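Local structure of beta-agarase D (Zobellia galactanivorans, 4ASM) at residues A[135-140]-A[351-356]. The protein hydrolyses the beta-1,4-linkages of agarose at random with retention of anomeric configuration, acting here through its GH16 catalytic domain. Sequence-based numbering, arbitrary orientation.
Sequences VEARVK and LLVDWI. With CA (calcium ion), chain B.
R138 meets two consecutive residues of the opposite strand, D354 and W355, which identifies a classic beta bulge in the antiparallel pairing of 135-140 with 351-356. The backbone bears this out: R138 N donates to W355 O (2.9 Å), D354 N returns a bond to R138 O (2.8 Å), and the pairing resumes one residue out of step at V139 and V353. D354 has a helix-like backbone rather than an extended one, and its carboxylate does two jobs. OD1 and the backbone O of D354 both bind calcium, at 2.4 and 2.5 Å, while OD2 receives NH1 of R138 at 2.8 Å. The hydrogen bond within this salt bridge is bent (139° at the hydrogen) and meets OD2 on the anti side, well out of the carboxylate plane. Such a divided load probably fixes the carboxylate's rotation and offsets part of its charge. R138 arrives extended from CG to NE, and its CB lies over one face of the W355 indole, 3.7 Å from the five-membered-ring centroid and 20° off the normal. W355 has CG between its backbone N and carbonyl carbon (chi1 52°), which swings the ring back across the neighbouring strand, where E136 OE1 lies at its edge 3.7 Å from CH2. Replacing W355 with an alanine would probably uncover the R138 methylene chain and open a gap beside E136. E136 itself is held by salt bridges to R357 and R222. Behind the bulge, A137, V139, V353 and I356 share the other sheet face, with V139 CG2 3.5 Å from L351 CD1. D9, D34, N36, G89 and a water complete the calcium site. Strand 350-362 is paired with 133-140 and 90-96, strand 220-229 flanks 133-140, and L351 and I356 pack on strand 320-326, consistent with the beta-jelly-roll sandwich of GH16 enzymes.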
loop_
_atom_site.group_PDB
_atom_site.type_symbol
_atom_site.label_atom_id
_atom_site.label_comp_id
_atom_site.label_asym_id
_atom_site.label_seq_id
_atom_site.Cartn_x
_atom_site.Cartn_y
_atom_site.Cartn_z
ATOM N N VAL A 135 1.246 -10.849 -5.381
ATOM C CA VAL A 135 0.035 -10.075 -5.681
ATOM C C VAL A 135 0.457 -8.912 -6.558
ATOM O O VAL A 135 1.350 -8.163 -6.182
ATOM C CB VAL A 135 -0.637 -9.527 -4.375
ATOM C CG1 VAL A 135 -1.959 -8.814 -4.693
ATOM C CG2 VAL A 135 -0.885 -10.670 -3.374
ATOM N N GLU A 136 -0.193 -8.755 -7.705
ATOM C CA GLU A 136 0.159 -7.666 -8.623
ATOM C C GLU A 136 -1.082 -7.047 -9.248
ATOM O O GLU A 136 -2.015 -7.774 -9.613
ATOM C CB GLU A 136 1.087 -8.194 -9.740
ATOM C CG GLU A 136 1.613 -7.125 -10.697
ATOM C CD GLU A 136 2.306 -7.695 -11.906
ATOM O OE1 GLU A 136 1.867 -8.750 -12.403
ATOM O OE2 GLU A 136 3.289 -7.082 -12.373
ATOM N N ALA A 137 -1.086 -5.720 -9.398
ATOM C CA ALA A 137 -2.204 -5.012 -10.010
ATOM C C ALA A 137 -1.756 -4.119 -11.145
ATOM O O ALA A 137 -0.633 -3.605 -11.130
ATOM C CB ALA A 137 -2.955 -4.181 -8.971
ATOM N N ARG A 138 -2.641 -3.942 -12.127
ATOM C CA ARG A 138 -2.443 -2.919 -13.144
ATOM C C ARG A 138 -3.403 -1.800 -12.788
ATOM O O ARG A 138 -4.616 -2.001 -12.713
ATOM C CB ARG A 138 -2.705 -3.452 -14.553
ATOM C CG ARG A 138 -2.446 -2.412 -15.626
ATOM C CD ARG A 138 -2.464 -3.063 -17.028
ATOM N NE ARG A 138 -2.067 -2.073 -18.039
ATOM C CZ ARG A 138 -2.913 -1.320 -18.738
ATOM N NH1 ARG A 138 -4.221 -1.427 -18.562
ATOM N NH2 ARG A 138 -2.437 -0.430 -19.610
ATOM N N VAL A 139 -2.850 -0.608 -12.567
ATOM C CA VAL A 139 -3.587 0.482 -11.931
ATOM C C VAL A 139 -3.210 1.839 -12.514
ATOM O O VAL A 139 -2.028 2.091 -12.746
ATOM C CB VAL A 139 -3.351 0.463 -10.395
ATOM C CG1 VAL A 139 -1.847 0.455 -10.042
ATOM C CG2 VAL A 139 -4.099 1.604 -9.710
ATOM N N LYS A 140 -4.218 2.680 -12.776
ATOM C CA LYS A 140 -3.971 4.068 -13.109
ATOM C C LYS A 140 -3.975 4.841 -11.801
ATOM O O LYS A 140 -5.039 5.078 -11.206
ATOM C CB LYS A 140 -5.044 4.608 -14.035
ATOM C CG LYS A 140 -4.755 6.030 -14.525
ATOM C CD LYS A 140 -5.830 6.514 -15.462
ATOM C CE LYS A 140 -5.480 7.866 -16.061
ATOM N NZ LYS A 140 -6.576 8.347 -16.967
ATOM N N LEU A 351 -9.530 6.338 -8.819
ATOM C CA LEU A 351 -8.524 5.296 -8.981
ATOM C C LEU A 351 -9.089 4.187 -9.863
ATOM O O LEU A 351 -10.167 3.699 -9.588
ATOM C CB LEU A 351 -8.159 4.754 -7.592
ATOM C CG LEU A 351 -7.096 3.662 -7.553
ATOM C CD1 LEU A 351 -5.720 4.190 -7.897
ATOM C CD2 LEU A 351 -7.073 3.024 -6.168
ATOM N N LEU A 352 -8.347 3.783 -10.903
ATOM C CA LEU A 352 -8.813 2.723 -11.821
ATOM C C LEU A 352 -7.893 1.530 -11.746
ATOM O O LEU A 352 -6.701 1.650 -12.044
ATOM C CB LEU A 352 -8.834 3.233 -13.273
ATOM C CG LEU A 352 -9.772 4.397 -13.589
ATOM C CD1 LEU A 352 -9.673 4.740 -15.062
ATOM C CD2 LEU A 352 -11.217 4.107 -13.207
ATOM N N VAL A 353 -8.429 0.374 -11.347
ATOM C CA VAL A 353 -7.647 -0.854 -11.353
ATOM C C VAL A 353 -8.181 -1.773 -12.459
ATOM O O VAL A 353 -9.312 -2.263 -12.421
ATOM C CB VAL A 353 -7.642 -1.580 -9.986
ATOM C CG1 VAL A 353 -6.752 -2.821 -10.035
ATOM C CG2 VAL A 353 -7.185 -0.620 -8.846
ATOM N N ASP A 354 -7.346 -1.983 -13.462
ATOM C CA ASP A 354 -7.700 -2.841 -14.586
ATOM C C ASP A 354 -7.811 -4.296 -14.146
ATOM O O ASP A 354 -8.734 -5.015 -14.558
ATOM C CB ASP A 354 -6.625 -2.655 -15.654
ATOM C CG ASP A 354 -6.912 -3.394 -16.962
ATOM O OD1 ASP A 354 -8.050 -3.879 -17.191
ATOM O OD2 ASP A 354 -5.975 -3.473 -17.773
ATOM N N TRP A 355 -6.874 -4.724 -13.306
ATOM C CA TRP A 355 -6.862 -6.090 -12.810
ATOM C C TRP A 355 -5.946 -6.230 -11.612
ATOM O O TRP A 355 -5.031 -5.433 -11.416
ATOM C CB TRP A 355 -6.461 -7.084 -13.901
ATOM C CG TRP A 355 -5.190 -6.833 -14.688
ATOM C CD1 TRP A 355 -5.131 -6.384 -15.978
ATOM C CD2 TRP A 355 -3.820 -7.126 -14.307
ATOM N NE1 TRP A 355 -3.827 -6.343 -16.411
ATOM C CE2 TRP A 355 -3.004 -6.785 -15.411
ATOM C CE3 TRP A 355 -3.206 -7.597 -13.134
ATOM C CZ2 TRP A 355 -1.606 -6.924 -15.390
ATOM C CZ3 TRP A 355 -1.812 -7.731 -13.111
ATOM C CH2 TRP A 355 -1.028 -7.404 -14.244
ATOM N N ILE A 356 -6.217 -7.253 -10.810
ATOM C CA ILE A 356 -5.333 -7.681 -9.746
ATOM C C ILE A 356 -5.257 -9.203 -9.790
ATOM O O ILE A 356 -6.287 -9.891 -9.828
ATOM C CB ILE A 356 -5.782 -7.121 -8.361
ATOM C CG1 ILE A 356 -4.754 -7.447 -7.265
ATOM C CG2 ILE A 356 -7.209 -7.580 -8.010
ATOM C CD1 ILE A 356 -5.022 -6.704 -5.976
HETATM CA CA CA B . -9.944 -5.202 -16.719
HETATM O O HOH W 1 -10.269 -4.274 -18.937
#